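Local coordinates for HRDC domain-containing protein (Bifidobacterium adolescentis ATCC 15703, PDB 3CYM), which is of unknown function but probably acts on nucleic acids as a ribonuclease D-like 3'-5' exonuclease, at residues L59-R64 and N167-D172; L71-A76 and S157-P162; E12-V17 and D172-I177. All blocks are in the same frame, centred on the assembly; numbering follows the deposited sequence.

Interaction 1: residues L59-R64 and N167-D172; sequences LVQFKR and NYAALD. With NA (sodium ion), chain B.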
ATOM      1  N   LEU A  59      -8.173  -6.492  11.229  1.00 14.47           N
ATOM      2  CA  LEU A  59      -7.990  -7.935  11.366  1.00 13.04           C
ATOM      3  C   LEU A  59      -6.552  -8.296  11.019  1.00 13.54           C
ATOM      4  O   LEU A  59      -5.904  -7.626  10.215  1.00 15.55           O
ATOM      5  CB  LEU A  59      -8.971  -8.718  10.480  1.00 12.68           C
ATOM      6  CG  LEU A  59      -9.051 -10.248  10.677  1.00  6.52           C
ATOM      7  CD1 LEU A  59      -9.481 -10.662  12.077  1.00  7.18           C
ATOM      8  CD2 LEU A  59      -9.978 -10.847   9.658  1.00 10.26           C
ATOM      9  N   VAL A  60      -6.067  -9.360  11.644  1.00 17.24           N
ATOM     10  CA  VAL A  60      -4.712  -9.836  11.461  1.00 17.88           C
ATOM     11  C   VAL A  60      -4.799 -11.374  11.386  1.00 19.52           C
ATOM     12  O   VAL A  60      -5.451 -12.002  12.217  1.00 18.38           O
ATOM     13  CB  VAL A  60      -3.818  -9.278  12.598  1.00 17.22           C
ATOM     14  CG1 VAL A  60      -2.845 -10.264  13.062  1.00 15.73           C
ATOM     15  CG2 VAL A  60      -3.120  -7.981  12.161  1.00 21.64           C
ATOM     16  N   GLN A  61      -4.196 -11.959  10.350  1.00 18.92           N
ATOM     17  CA  GLN A  61      -4.379 -13.383  10.048  1.00 18.38           C
ATOM     18  C   GLN A  61      -3.054 -14.112  10.056  1.00 16.72           C
ATOM     19  O   GLN A  61      -2.101 -13.670   9.416  1.00 14.15           O
ATOM     20  CB  GLN A  61      -5.049 -13.601   8.685  1.00 19.18           C
ATOM     21  CG  GLN A  61      -6.355 -12.872   8.458  1.00 21.55           C
ATOM     22  CD  GLN A  61      -6.238 -11.772   7.431  1.00 18.65           C
ATOM     23  OE1 GLN A  61      -6.129 -10.605   7.781  1.00 16.30           O
ATOM     24  NE2 GLN A  61      -6.244 -12.141   6.156  1.00 18.32           N
ATOM     25  N   PHE A  62      -3.008 -15.234  10.774  1.00 17.35           N
ATOM     26  CA  PHE A  62      -1.810 -16.061  10.857  1.00 14.05           C
ATOM     27  C   PHE A  62      -2.089 -17.532  10.650  1.00 17.30           C
ATOM     28  O   PHE A  62      -3.186 -18.004  10.913  1.00 16.27           O
ATOM     29  CB  PHE A  62      -1.100 -15.859  12.196  1.00 15.56           C
ATOM     30  CG  PHE A  62      -0.586 -14.474  12.386  1.00 14.82           C
ATOM     31  CD1 PHE A  62       0.398 -13.963  11.539  1.00 19.04           C
ATOM     32  CD2 PHE A  62      -1.105 -13.660  13.378  1.00 18.56           C
ATOM     33  CE1 PHE A  62       0.868 -12.663  11.692  1.00 19.37           C
ATOM     34  CE2 PHE A  62      -0.629 -12.365  13.542  1.00 23.03           C
ATOM     35  CZ  PHE A  62       0.354 -11.863  12.688  1.00 22.06           C
ATOM     36  N   LYS A  63      -1.083 -18.245  10.158  1.00 14.70           N
ATOM     37  CA  LYS A  63      -1.116 -19.693  10.118  1.00 16.88           C
ATOM     38  C   LYS A  63       0.280 -20.235  10.366  1.00 17.88           C
ATOM     39  O   LYS A  63       1.265 -19.742   9.798  1.00 22.25           O
ATOM     40  CB  LYS A  63      -1.657 -20.222   8.777  1.00 14.11           C
ATOM     41  CG  LYS A  63      -1.949 -21.710   8.824  1.00  8.98           C
ATOM     42  CD  LYS A  63      -2.287 -22.309   7.476  1.00 13.78           C
ATOM     43  CE  LYS A  63      -2.764 -23.734   7.676  1.00 14.49           C
ATOM     44  NZ  LYS A  63      -3.087 -24.427   6.403  1.00 12.66           N
ATOM     45  N   ARG A  64       0.358 -21.239  11.232  1.00 14.14           N
ATOM     46  CA  ARG A  64       1.567 -22.029  11.389  1.00 16.03           C
ATOM     47  C   ARG A  64       1.169 -23.491  11.509  1.00 20.06           C
ATOM     48  O   ARG A  64       0.155 -23.807  12.131  1.00 19.15           O
ATOM     49  CB  ARG A  64       2.341 -21.586  12.623  1.00 15.21           C
ATOM     50  CG  ARG A  64       3.830 -21.647  12.438  1.00 14.81           C
ATOM     51  CD  ARG A  64       4.582 -21.052  13.600  1.00  9.62           C
ATOM     52  NE  ARG A  64       6.009 -21.243  13.385  1.00  9.59           N
ATOM     53  CZ  ARG A  64       6.948 -21.127  14.314  1.00 15.66           C
ATOM     54  NH1 ARG A  64       6.635 -20.809  15.565  1.00 13.96           N
ATOM     55  NH2 ARG A  64       8.214 -21.331  13.978  1.00 19.74           N
ATOM     56  N   ASN A 167     -13.947 -16.509   6.485  1.00 19.60           N
ATOM     57  CA  ASN A 167     -13.506 -17.502   5.503  1.00 18.84           C
ATOM     58  C   ASN A 167     -12.524 -16.923   4.475  1.00 20.03           C
ATOM     59  O   ASN A 167     -11.486 -17.542   4.183  1.00 19.08           O
ATOM     60  CB  ASN A 167     -14.720 -18.135   4.808  1.00 17.59           C
ATOM     61  CG  ASN A 167     -14.343 -19.258   3.884  1.00 22.43           C
ATOM     62  OD1 ASN A 167     -13.567 -20.135   4.243  1.00 16.93           O
ATOM     63  ND2 ASN A 167     -14.899 -19.244   2.682  1.00 25.25           N
ATOM     64  N   TYR A 168     -12.854 -15.741   3.947  1.00 17.03           N
ATOM     65  CA  TYR A 168     -11.962 -14.990   3.057  1.00 15.36           C
ATOM     66  C   TYR A 168     -10.616 -14.706   3.716  1.00 15.43           C
ATOM     67  O   TYR A 168      -9.569 -14.900   3.102  1.00 15.94           O
ATOM     68  CB  TYR A 168     -12.615 -13.668   2.608  1.00 17.56           C
ATOM     69  CG  TYR A 168     -11.688 -12.728   1.841  1.00 20.48           C
ATOM     70  CD1 TYR A 168     -11.616 -12.766   0.441  1.00 25.38           C
ATOM     71  CD2 TYR A 168     -10.895 -11.788   2.512  1.00 24.81           C
ATOM     72  CE1 TYR A 168     -10.767 -11.900  -0.267  1.00 17.80           C
ATOM     73  CE2 TYR A 168     -10.043 -10.928   1.817  1.00 18.55           C
ATOM     74  CZ  TYR A 168      -9.988 -10.985   0.430  1.00 21.69           C
ATOM     75  OH  TYR A 168      -9.142 -10.129  -0.247  1.00 18.39           O
ATOM     76  N   ALA A 169     -10.657 -14.223   4.956  1.00 13.74           N
ATOM     77  CA  ALA A 169      -9.460 -13.836   5.683  1.00 10.03           C
ATOM     78  C   ALA A 169      -8.579 -15.042   6.020  1.00 13.45           C
ATOM     79  O   ALA A 169      -7.349 -14.956   5.972  1.00 15.68           O
ATOM     80  CB  ALA A 169      -9.833 -13.075   6.934  1.00 12.88           C
ATOM     81  N   ALA A 170      -9.223 -16.162   6.338  1.00 14.05           N
ATOM     82  CA  ALA A 170      -8.535 -17.428   6.555  1.00 15.97           C
ATOM     83  C   ALA A 170      -7.903 -17.959   5.271  1.00 16.09           C
ATOM     84  O   ALA A 170      -6.737 -18.358   5.269  1.00 17.34           O
ATOM     85  CB  ALA A 170      -9.482 -18.438   7.120  1.00 14.89           C
ATOM     86  N   LEU A 171      -8.665 -17.946   4.178  1.00 13.70           N
ATOM     87  CA  LEU A 171      -8.162 -18.430   2.891  1.00 14.81           C
ATOM     88  C   LEU A 171      -6.946 -17.662   2.368  1.00 10.55           C
ATOM     89  O   LEU A 171      -6.137 -18.220   1.635  1.00 12.88           O
ATOM     90  CB  LEU A 171      -9.276 -18.508   1.833  1.00  5.62           C
ATOM     91  CG  LEU A 171     -10.175 -19.751   1.933  1.00 11.92           C
ATOM     92  CD1 LEU A 171     -11.433 -19.547   1.093  1.00 10.74           C
ATOM     93  CD2 LEU A 171      -9.453 -21.037   1.523  1.00 19.44           C
ATOM     94  N   ASP A 172      -6.806 -16.402   2.777  1.00 12.25           N
ATOM     95  CA  ASP A 172      -5.651 -15.589   2.397  1.00 17.19           C
ATOM     96  C   ASP A 172      -4.300 -15.960   3.036  1.00 15.85           C
ATOM     97  O   ASP A 172      -3.247 -15.597   2.498  1.00 23.83           O
ATOM     98  CB  ASP A 172      -5.954 -14.108   2.619  1.00 18.82           C
ATOM     99  CG  ASP A 172      -6.477 -13.428   1.374  1.00 19.77           C
ATOM    100  OD1 ASP A 172      -6.748 -14.106   0.358  1.00 30.41           O
ATOM    101  OD2 ASP A 172      -6.607 -12.184   1.409  1.00 19.66           O
TER
HETATM  102 NA    NA B 501      -5.867  -9.966   2.195  1.00 14.97          NA
HETATM  103  O   HOH W   1      -7.694  -8.660   1.140  1.00 21.33           O
HETATM  104  O   HOH W   2      -3.822  -9.584   1.081  1.00 47.13           O
HETATM  105  O   HOH W   3      -5.173  -7.824   2.904  1.00 15.80           O
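The amide of Q61 is the flat group that reaches across to A169: its NE2 gives a hydrogen bond to the backbone O of A169 at 3.0 Å, with the acceptor 16° out of the amide plane. With CG beside the backbone N (chi1 -53°), CG of Q61 lies 3.4 Å from A169 O, and the bend at chi2 turns the amide so that NE2 reaches the same oxygen. NE2 of Q61 also passes beside CB of D172 and bonds OE2 of E46, so one amide joins a helix carbonyl to a ligand of the sodium ion. A second flat group, the ring of Y168, has CG of D172 over one face, 4.3 Å above the plane and toward the rim. At its edge, in the ring plane, lies a water that is hydrogen-bonded to Y168 OH and bound to the sodium ion. D172 binds that ion through OD2 at 2.5 Å, with D44 and E46 as the other protein ligands; its OD1 forms a salt bridge with K149. Apolar contact is brief: CD2 of L59 rests on CB of A169 at 3.5 Å. The acidic cluster is consistent with the metal site of a DEDD-type exonuclease. Strand 57-65 lies against helix 163-174, their local axes 8.0 Å apart and at 46°, with strands 40-47 and 68-72 flanking the strand in the mixed sheet.

Interaction 2: residues L71-A76 and S157-P162; sequences LLDPQA and SYRPLP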
ATOM      1  N   LEU A  71      -7.355 -15.780  13.430  1.00 10.56           N
ATOM      2  CA  LEU A  71      -7.891 -14.495  12.985  1.00 16.67           C
ATOM      3  C   LEU A  71      -7.996 -13.583  14.196  1.00 15.82           C
ATOM      4  O   LEU A  71      -8.866 -13.766  15.036  1.00 17.97           O
ATOM      5  CB  LEU A  71      -9.266 -14.655  12.313  1.00 14.51           C
ATOM      6  CG  LEU A  71      -9.430 -15.675  11.182  1.00  7.81           C
ATOM      7  CD1 LEU A  71     -10.785 -15.540  10.563  1.00  2.00           C
ATOM      8  CD2 LEU A  71      -8.382 -15.478  10.124  1.00  3.22           C
ATOM      9  N   LEU A  72      -7.105 -12.604  14.289  1.00 14.09           N
ATOM     10  CA  LEU A  72      -6.950 -11.850  15.519  1.00 15.66           C
ATOM     11  C   LEU A  72      -7.552 -10.460  15.365  1.00 16.65           C
ATOM     12  O   LEU A  72      -7.201  -9.727  14.443  1.00 17.74           O
ATOM     13  CB  LEU A  72      -5.469 -11.752  15.923  1.00 14.29           C
ATOM     14  CG  LEU A  72      -4.505 -12.897  16.346  1.00 21.33           C
ATOM     15  CD1 LEU A  72      -4.731 -13.430  17.739  1.00 16.94           C
ATOM     16  CD2 LEU A  72      -4.399 -14.060  15.382  1.00 18.23           C
ATOM     17  N   ASP A  73      -8.463 -10.118  16.274  1.00 11.93           N
ATOM     18  CA  ASP A  73      -9.110  -8.805  16.331  1.00 14.82           C
ATOM     19  C   ASP A  73      -8.222  -7.842  17.122  1.00 16.93           C
ATOM     20  O   ASP A  73      -8.233  -7.898  18.343  1.00 16.76           O
ATOM     21  CB  ASP A  73     -10.473  -8.970  17.032  1.00 17.41           C
ATOM     22  CG  ASP A  73     -11.319  -7.679  17.078  1.00 13.99           C
ATOM     23  OD1 ASP A  73     -10.818  -6.553  16.878  1.00 15.01           O
ATOM     24  OD2 ASP A  73     -12.535  -7.810  17.344  1.00 22.04           O
ATOM     25  N   PRO A  74      -7.476  -6.942  16.434  1.00 20.51           N
ATOM     26  CA  PRO A  74      -6.514  -6.068  17.124  1.00 22.34           C
ATOM     27  C   PRO A  74      -7.142  -5.121  18.158  1.00 22.67           C
ATOM     28  O   PRO A  74      -6.590  -4.953  19.244  1.00 20.84           O
ATOM     29  CB  PRO A  74      -5.877  -5.263  15.977  1.00 20.23           C
ATOM     30  CG  PRO A  74      -6.144  -6.064  14.743  1.00 15.11           C
ATOM     31  CD  PRO A  74      -7.491  -6.671  14.983  1.00 22.07           C
ATOM     32  N   GLN A  75      -8.293  -4.545  17.820  1.00 21.74           N
ATOM     33  CA  GLN A  75      -8.985  -3.565  18.664  1.00 20.75           C
ATOM     34  C   GLN A  75      -9.522  -4.186  19.950  1.00 22.34           C
ATOM     35  O   GLN A  75      -9.315  -3.644  21.030  1.00 22.60           O
ATOM     36  CB  GLN A  75     -10.117  -2.876  17.887  1.00 17.66           C
ATOM     37  CG  GLN A  75      -9.640  -1.915  16.793  1.00 23.15           C
ATOM     38  CD  GLN A  75      -9.101  -2.630  15.560  1.00 26.84           C
ATOM     39  OE1 GLN A  75      -9.428  -3.792  15.308  1.00 33.38           O
ATOM     40  NE2 GLN A  75      -8.269  -1.940  14.789  1.00 26.61           N
ATOM     41  N   ALA A  76     -10.191  -5.332  19.824  1.00 22.24           N
ATOM     42  CA  ALA A  76     -10.642  -6.101  20.983  1.00 21.13           C
ATOM     43  C   ALA A  76      -9.482  -6.576  21.859  1.00 21.96           C
ATOM     44  O   ALA A  76      -9.595  -6.565  23.079  1.00 20.76           O
ATOM     45  CB  ALA A  76     -11.487  -7.279  20.546  1.00 19.24           C
ATOM     46  N   SER A 157     -14.001  -3.198   9.760  1.00 16.07           N
ATOM     47  CA  SER A 157     -14.376  -2.719  11.099  1.00 15.96           C
ATOM     48  C   SER A 157     -15.741  -3.219  11.571  1.00 17.56           C
ATOM     49  O   SER A 157     -16.132  -2.958  12.708  1.00 17.67           O
ATOM     50  CB  SER A 157     -14.352  -1.192  11.148  1.00 16.44           C
ATOM     51  OG  SER A 157     -15.425  -0.639  10.413  1.00 18.96           O
ATOM     52  N   TYR A 158     -16.463  -3.921  10.695  1.00 18.24           N
ATOM     53  CA  TYR A 158     -17.779  -4.472  11.019  1.00 20.77           C
ATOM     54  C   TYR A 158     -17.648  -5.559  12.095  1.00 20.48           C
ATOM     55  O   TYR A 158     -16.897  -6.508  11.925  1.00 27.01           O
ATOM     56  CB  TYR A 158     -18.429  -5.051   9.753  1.00 18.14           C
ATOM     57  CG  TYR A 158     -19.938  -5.214   9.817  1.00 24.10           C
ATOM     58  CD1 TYR A 158     -20.518  -6.344  10.407  1.00 13.04           C
ATOM     59  CD2 TYR A 158     -20.789  -4.243   9.278  1.00 23.10           C
ATOM     60  CE1 TYR A 158     -21.906  -6.496  10.472  1.00 19.74           C
ATOM     61  CE2 TYR A 158     -22.186  -4.388   9.338  1.00 21.79           C
ATOM     62  CZ  TYR A 158     -22.732  -5.518   9.938  1.00 23.30           C
ATOM     63  OH  TYR A 158     -24.102  -5.683  10.001  1.00 22.55           O
ATOM     64  N   ARG A 159     -18.353  -5.392  13.212  1.00 24.29           N
ATOM     65  CA  ARG A 159     -18.410  -6.426  14.258  1.00 18.58           C
ATOM     66  C   ARG A 159     -19.864  -6.827  14.533  1.00 18.87           C
ATOM     67  O   ARG A 159     -20.738  -5.976  14.543  1.00 22.26           O
ATOM     68  CB  ARG A 159     -17.730  -5.976  15.558  1.00 15.57           C
ATOM     69  CG  ARG A 159     -16.247  -5.644  15.452  1.00  6.36           C
ATOM     70  CD  ARG A 159     -15.390  -6.887  15.291  1.00 13.66           C
ATOM     71  NE  ARG A 159     -13.968  -6.554  15.240  1.00 17.63           N
ATOM     72  CZ  ARG A 159     -13.293  -6.239  14.137  1.00 20.05           C
ATOM     73  NH1 ARG A 159     -13.895  -6.203  12.950  1.00 21.58           N
ATOM     74  NH2 ARG A 159     -12.001  -5.957  14.225  1.00 18.20           N
ATOM     75  N   PRO A 160     -20.136  -8.134  14.719  1.00 23.48           N
ATOM     76  CA  PRO A 160     -19.203  -9.258  14.591  1.00 18.76           C
ATOM     77  C   PRO A 160     -18.876  -9.537  13.124  1.00 19.61           C
ATOM     78  O   PRO A 160     -19.684  -9.239  12.244  1.00 19.91           O
ATOM     79  CB  PRO A 160     -19.971 -10.426  15.206  1.00 17.14           C
ATOM     80  CG  PRO A 160     -21.401 -10.068  15.039  1.00 25.03           C
ATOM     81  CD  PRO A 160     -21.495  -8.579  15.082  1.00 19.14           C
ATOM     82  N   LEU A 161     -17.683 -10.062  12.865  1.00 18.45           N
ATOM     83  CA  LEU A 161     -17.297 -10.420  11.508  1.00 18.11           C
ATOM     84  C   LEU A 161     -18.112 -11.624  11.033  1.00 18.83           C
ATOM     85  O   LEU A 161     -18.151 -12.653  11.717  1.00 19.65           O
ATOM     86  CB  LEU A 161     -15.795 -10.705  11.415  1.00 21.93           C
ATOM     87  CG  LEU A 161     -14.844  -9.505  11.476  1.00 23.05           C
ATOM     88  CD1 LEU A 161     -13.429  -9.947  11.763  1.00 27.84           C
ATOM     89  CD2 LEU A 161     -14.910  -8.681  10.193  1.00 20.32           C
ATOM     90  N   PRO A 162     -18.785 -11.484   9.872  1.00 19.09           N
ATOM     91  CA  PRO A 162     -19.575 -12.542   9.224  1.00 18.11           C
ATOM     92  C   PRO A 162     -18.724 -13.767   8.882  1.00 19.96           C
ATOM     93  O   PRO A 162     -17.504 -13.649   8.735  1.00 21.39           O
ATOM     94  CB  PRO A 162     -20.052 -11.882   7.923  1.00 18.99           C
ATOM     95  CG  PRO A 162     -19.914 -10.413   8.139  1.00 19.97           C
ATOM     96  CD  PRO A 162     -18.802 -10.222   9.104  1.00 18.71           C
TER
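R159 grips D73 side-on, with NE and NH2 each taking a different carboxylate oxygen, in a salt bridge made of two hydrogen bonds. The NE bond to D73 OD2 is the shorter at 2.8 Å but is bent, whereas NH2 meets D73 OD1 at 3.0 Å and nearly straight, 164° at the hydrogen. The carboxylate and guanidinium planes stand 80° apart, so this is not the coplanar fork often drawn for such pairs: both nitrogens approach from above the carboxylate plane, while OD1 lies in the plane of the guanidinium. Q75 OE1 comes obliquely to within 3.5 Å of R159 NH2.

The next shell explains the pose. D73 is the N-cap of helix 74-79, and its OD1 also accepts from A76 N at 3.3 Å in an almost linear capping bond. R159 NH2 and A76 N reach this one oxygen from opposite faces of the carboxylate, which pins its rotation. With CG anti to the backbone N (chi1 -176°), the acid serves the helix start and the arginine together. On the other side, R159 bends at chi2, and its NH1 bonds back to Y158 O and to W156 O, while NH2 also has W58 O of strand 57-65. Q75 NE2 is held by E56 OE2 and D57 O. A cis peptide before P160 follows R159 in the loop that leads into helix 163-174.

Chemically, one carboxylate ties that loop to the end of strand 68-72 and the helix after it. The arginine and the helix N-terminus would both favour a charged D73, and several carbonyls share the hydrogen-bonding load of the guanidinium.

Interaction 3: residues E12-V17 and D172-I177; sequences EPREGV and DVELLI. With NA (sodium ion), chain B.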
ATOM      1  N   GLU A  12     -13.158 -23.303   1.193  1.00 15.57           N
ATOM      2  CA  GLU A  12     -12.871 -23.091   2.615  1.00 20.13           C
ATOM      3  C   GLU A  12     -11.491 -23.671   2.950  1.00 20.48           C
ATOM      4  O   GLU A  12     -10.984 -24.494   2.189  1.00 19.85           O
ATOM      5  CB  GLU A  12     -13.921 -23.788   3.485  1.00 21.83           C
ATOM      6  CG  GLU A  12     -15.353 -23.299   3.317  1.00 27.00           C
ATOM      7  CD  GLU A  12     -16.226 -23.619   4.513  1.00 28.47           C
ATOM      8  OE1 GLU A  12     -15.775 -24.388   5.396  1.00 30.05           O
ATOM      9  OE2 GLU A  12     -17.356 -23.083   4.574  1.00 24.34           O
ATOM     10  N   PRO A  13     -10.871 -23.244   4.081  1.00 18.73           N
ATOM     11  CA  PRO A  13      -9.660 -23.913   4.555  1.00 17.55           C
ATOM     12  C   PRO A  13      -9.911 -25.367   4.920  1.00 19.60           C
ATOM     13  O   PRO A  13     -11.057 -25.749   5.205  1.00 17.97           O
ATOM     14  CB  PRO A  13      -9.303 -23.125   5.824  1.00 16.76           C
ATOM     15  CG  PRO A  13      -9.903 -21.819   5.629  1.00 14.58           C
ATOM     16  CD  PRO A  13     -11.207 -22.106   4.958  1.00 18.97           C
ATOM     17  N   ARG A  14      -8.840 -26.161   4.913  0.50 22.22           N
ATOM     18  CA  ARG A  14      -8.905 -27.591   5.223  0.50 24.93           C
ATOM     19  C   ARG A  14      -9.370 -27.823   6.655  0.50 24.81           C
ATOM     20  O   ARG A  14     -10.076 -28.784   6.935  0.50 26.93           O
ATOM     21  CB  ARG A  14      -7.542 -28.260   5.000  0.50 26.95           C
ATOM     22  CG  ARG A  14      -6.984 -28.087   3.591  0.50 29.80           C
ATOM     23  CD  ARG A  14      -5.542 -28.554   3.495  0.50 31.06           C
ATOM     24  NE  ARG A  14      -4.701 -27.551   2.841  0.50 32.72           N
ATOM     25  CZ  ARG A  14      -3.822 -26.783   3.479  0.50 32.21           C
ATOM     26  NH1 ARG A  14      -3.662 -26.903   4.790  0.50 32.32           N
ATOM     27  NH2 ARG A  14      -3.104 -25.891   2.810  0.50 23.40           N
ATOM     28  N   GLU A  15      -8.990 -26.916   7.548  1.00 24.32           N
ATOM     29  CA  GLU A  15      -9.327 -27.022   8.964  0.50 24.86           C
ATOM     30  C   GLU A  15     -10.670 -26.376   9.292  1.00 22.83           C
ATOM     31  O   GLU A  15     -11.129 -26.427  10.435  1.00 24.43           O
ATOM     32  CB  GLU A  15      -8.212 -26.393   9.813  0.50 26.82           C
ATOM     33  CG  GLU A  15      -7.264 -27.386  10.490  0.50 29.09           C
ATOM     34  CD  GLU A  15      -6.623 -28.387   9.537  0.50 32.86           C
ATOM     35  OE1 GLU A  15      -6.539 -29.576   9.910  0.50 37.19           O
ATOM     36  OE2 GLU A  15      -6.196 -27.996   8.427  0.50 32.63           O
ATOM     37  N   GLY A  16     -11.300 -25.778   8.285  1.00 23.21           N
ATOM     38  CA  GLY A  16     -12.584 -25.119   8.450  1.00 17.22           C
ATOM     39  C   GLY A  16     -12.419 -23.633   8.689  1.00 21.30           C
ATOM     40  O   GLY A  16     -11.297 -23.131   8.823  1.00 17.78           O
ATOM     41  N   VAL A  17     -13.551 -22.935   8.745  1.00 20.50           N
ATOM     42  CA  VAL A  17     -13.585 -21.498   9.005  1.00 19.22           C
ATOM     43  C   VAL A  17     -13.348 -21.254  10.501  1.00 20.52           C
ATOM     44  O   VAL A  17     -14.121 -21.725  11.337  1.00 17.75           O
ATOM     45  CB  VAL A  17     -14.927 -20.877   8.559  1.00 18.83           C
ATOM     46  CG1 VAL A  17     -14.837 -19.364   8.539  1.00 19.75           C
ATOM     47  CG2 VAL A  17     -15.305 -21.381   7.185  1.00 10.41           C
ATOM     48  N   ASP A 172      -6.806 -16.402   2.777  1.00 12.25           N
ATOM     49  CA  ASP A 172      -5.651 -15.589   2.397  1.00 17.19           C
ATOM     50  C   ASP A 172      -4.300 -15.960   3.036  1.00 15.85           C
ATOM     51  O   ASP A 172      -3.247 -15.597   2.498  1.00 23.83           O
ATOM     52  CB  ASP A 172      -5.954 -14.108   2.619  1.00 18.82           C
ATOM     53  CG  ASP A 172      -6.477 -13.428   1.374  1.00 19.77           C
ATOM     54  OD1 ASP A 172      -6.748 -14.106   0.358  1.00 30.41           O
ATOM     55  OD2 ASP A 172      -6.607 -12.184   1.409  1.00 19.66           O
ATOM     56  N   VAL A 173      -4.326 -16.667   4.169  1.00 21.78           N
ATOM     57  CA  VAL A 173      -3.103 -17.238   4.775  1.00 15.53           C
ATOM     58  C   VAL A 173      -2.996 -18.762   4.635  1.00 19.62           C
ATOM     59  O   VAL A 173      -1.945 -19.330   4.906  1.00 20.99           O
ATOM     60  CB  VAL A 173      -2.931 -16.872   6.266  1.00 12.36           C
ATOM     61  CG1 VAL A 173      -2.758 -15.394   6.436  1.00 12.22           C
ATOM     62  CG2 VAL A 173      -4.093 -17.390   7.100  1.00 11.05           C
ATOM     63  N   GLU A 174      -4.084 -19.394   4.196  1.00 21.94           N
ATOM     64  CA  GLU A 174      -4.224 -20.858   4.082  1.00 16.73           C
ATOM     65  C   GLU A 174      -3.167 -21.578   3.224  1.00 19.18           C
ATOM     66  O   GLU A 174      -2.796 -22.713   3.526  1.00 23.29           O
ATOM     67  CB  GLU A 174      -5.653 -21.188   3.599  1.00 15.19           C
ATOM     68  CG  GLU A 174      -5.979 -22.636   3.135  1.00 14.23           C
ATOM     69  CD  GLU A 174      -6.001 -23.676   4.256  1.00 22.97           C
ATOM     70  OE1 GLU A 174      -5.777 -23.320   5.434  1.00 24.18           O
ATOM     71  OE2 GLU A 174      -6.234 -24.871   3.952  1.00 21.07           O
ATOM     72  N   LEU A 175      -2.672 -20.918   2.182  1.00 17.23           N
ATOM     73  CA  LEU A 175      -1.776 -21.580   1.221  1.00 14.73           C
ATOM     74  C   LEU A 175      -0.377 -20.992   1.128  1.00 13.81           C
ATOM     75  O   LEU A 175       0.413 -21.418   0.290  1.00 16.77           O
ATOM     76  CB  LEU A 175      -2.417 -21.614  -0.173  1.00 15.74           C
ATOM     77  CG  LEU A 175      -3.769 -22.332  -0.273  1.00 19.76           C
ATOM     78  CD1 LEU A 175      -4.442 -22.021  -1.592  1.00 26.69           C
ATOM     79  CD2 LEU A 175      -3.610 -23.837  -0.062  1.00 17.38           C
ATOM     80  N   LEU A 176      -0.069 -20.025   1.991  1.00 11.35           N
ATOM     81  CA  LEU A 176       1.204 -19.316   1.923  1.00 14.21           C
ATOM     82  C   LEU A 176       2.453 -20.157   2.254  1.00 16.25           C
ATOM     83  O   LEU A 176       3.500 -19.943   1.653  1.00 13.16           O
ATOM     84  CB  LEU A 176       1.175 -18.047   2.784  1.00  8.11           C
ATOM     85  CG  LEU A 176       0.210 -16.935   2.381  1.00  5.85           C
ATOM     86  CD1 LEU A 176       0.434 -15.716   3.246  1.00  4.89           C
ATOM     87  CD2 LEU A 176       0.364 -16.562   0.901  1.00  9.48           C
ATOM     88  N   ILE A 177       2.354 -21.107   3.186  1.00 16.72           N
ATOM     89  CA  ILE A 177       3.526 -21.939   3.476  1.00 19.57           C
ATOM     90  C   ILE A 177       3.829 -22.895   2.313  1.00 19.22           C
ATOM     91  O   ILE A 177       4.991 -23.131   1.990  1.00 22.65           O
ATOM     92  CB  ILE A 177       3.536 -22.598   4.913  1.00 20.85           C
ATOM     93  CG1 ILE A 177       2.903 -23.983   4.932  1.00 24.32           C
ATOM     94  CG2 ILE A 177       2.922 -21.682   6.006  1.00 14.14           C
ATOM     95  CD1 ILE A 177       3.915 -25.079   4.962  1.00 17.90           C
TER
HETATM   96 NA    NA B 501      -5.867  -9.966   2.195  1.00 14.97          NA
HETATM   97  O   HOH W   4      -6.379 -25.519   6.964  1.00 22.17           O
HETATM   98  O   HOH W   1      -7.694  -8.660   1.140  1.00 21.33           O
HETATM   99  O   HOH W   2      -3.822  -9.584   1.081  1.00 47.13           O
HETATM  100  O   HOH W   3      -5.173  -7.824   2.904  1.00 15.80           O
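R14 wraps around the carboxylate of E174 in one of its two modelled conformers, so its side-chain contacts are less certain than its backbone bond. CB lies 3.8 Å from E174 OE2, CG 3.3 Å and CD 3.8 Å. A bend at chi3 (-131°) turns the guanidinium back, putting OE2 over the centre of one face, 3.1 Å above the plane and 3.4 Å from NH1. The salt bridge through NE is therefore one of charge alone. At the tip, NH2 makes a weak hydrogen bond to E174 O, has CD2 of L175 near its plane, and finds its stronger partner in E178. The backbone N of R14 gives a nearly straight bond, 3.1 Å long, to E174 OE2, while OE1 lies against CB of P13. NZ of K63 forms a salt bridge with E174 OE1, and a water donates to it and, in one conformer, to E15 OE2. The buried acid is surrounded by positive charge, which would favour its ionised form.

P13 to G16 form a type I turn closed by G16 N to P13 O. It packs where helix 163-174 gives way to helix 176-190, P13 touching I69 of strand 68-72 and L175 touching helix 135-143.

Interactions 1 and 3 use helix 163-174, and interaction 2 involves the loop leading into it; interactions 1 and 2 meet on the mixed sheet, through neighbouring strands 57-65 and 68-72. Interactions 1 and 3 share D172 and the sodium ion, with centres about 7 Å apart, and K63 of strand 57-65 reaches from one to the other. The centres of interactions 1 and 2 are about 12 Å apart, those of interactions 2 and 3 about 18 Å apart, without touching. Along the chain the pairings are concentric: 12-17 with 172-177 encloses 59-64 with 167-172, which encloses 71-76 with 157-162. The helix carrying D172 is thereby joined to the sheet and to the N-terminal turn.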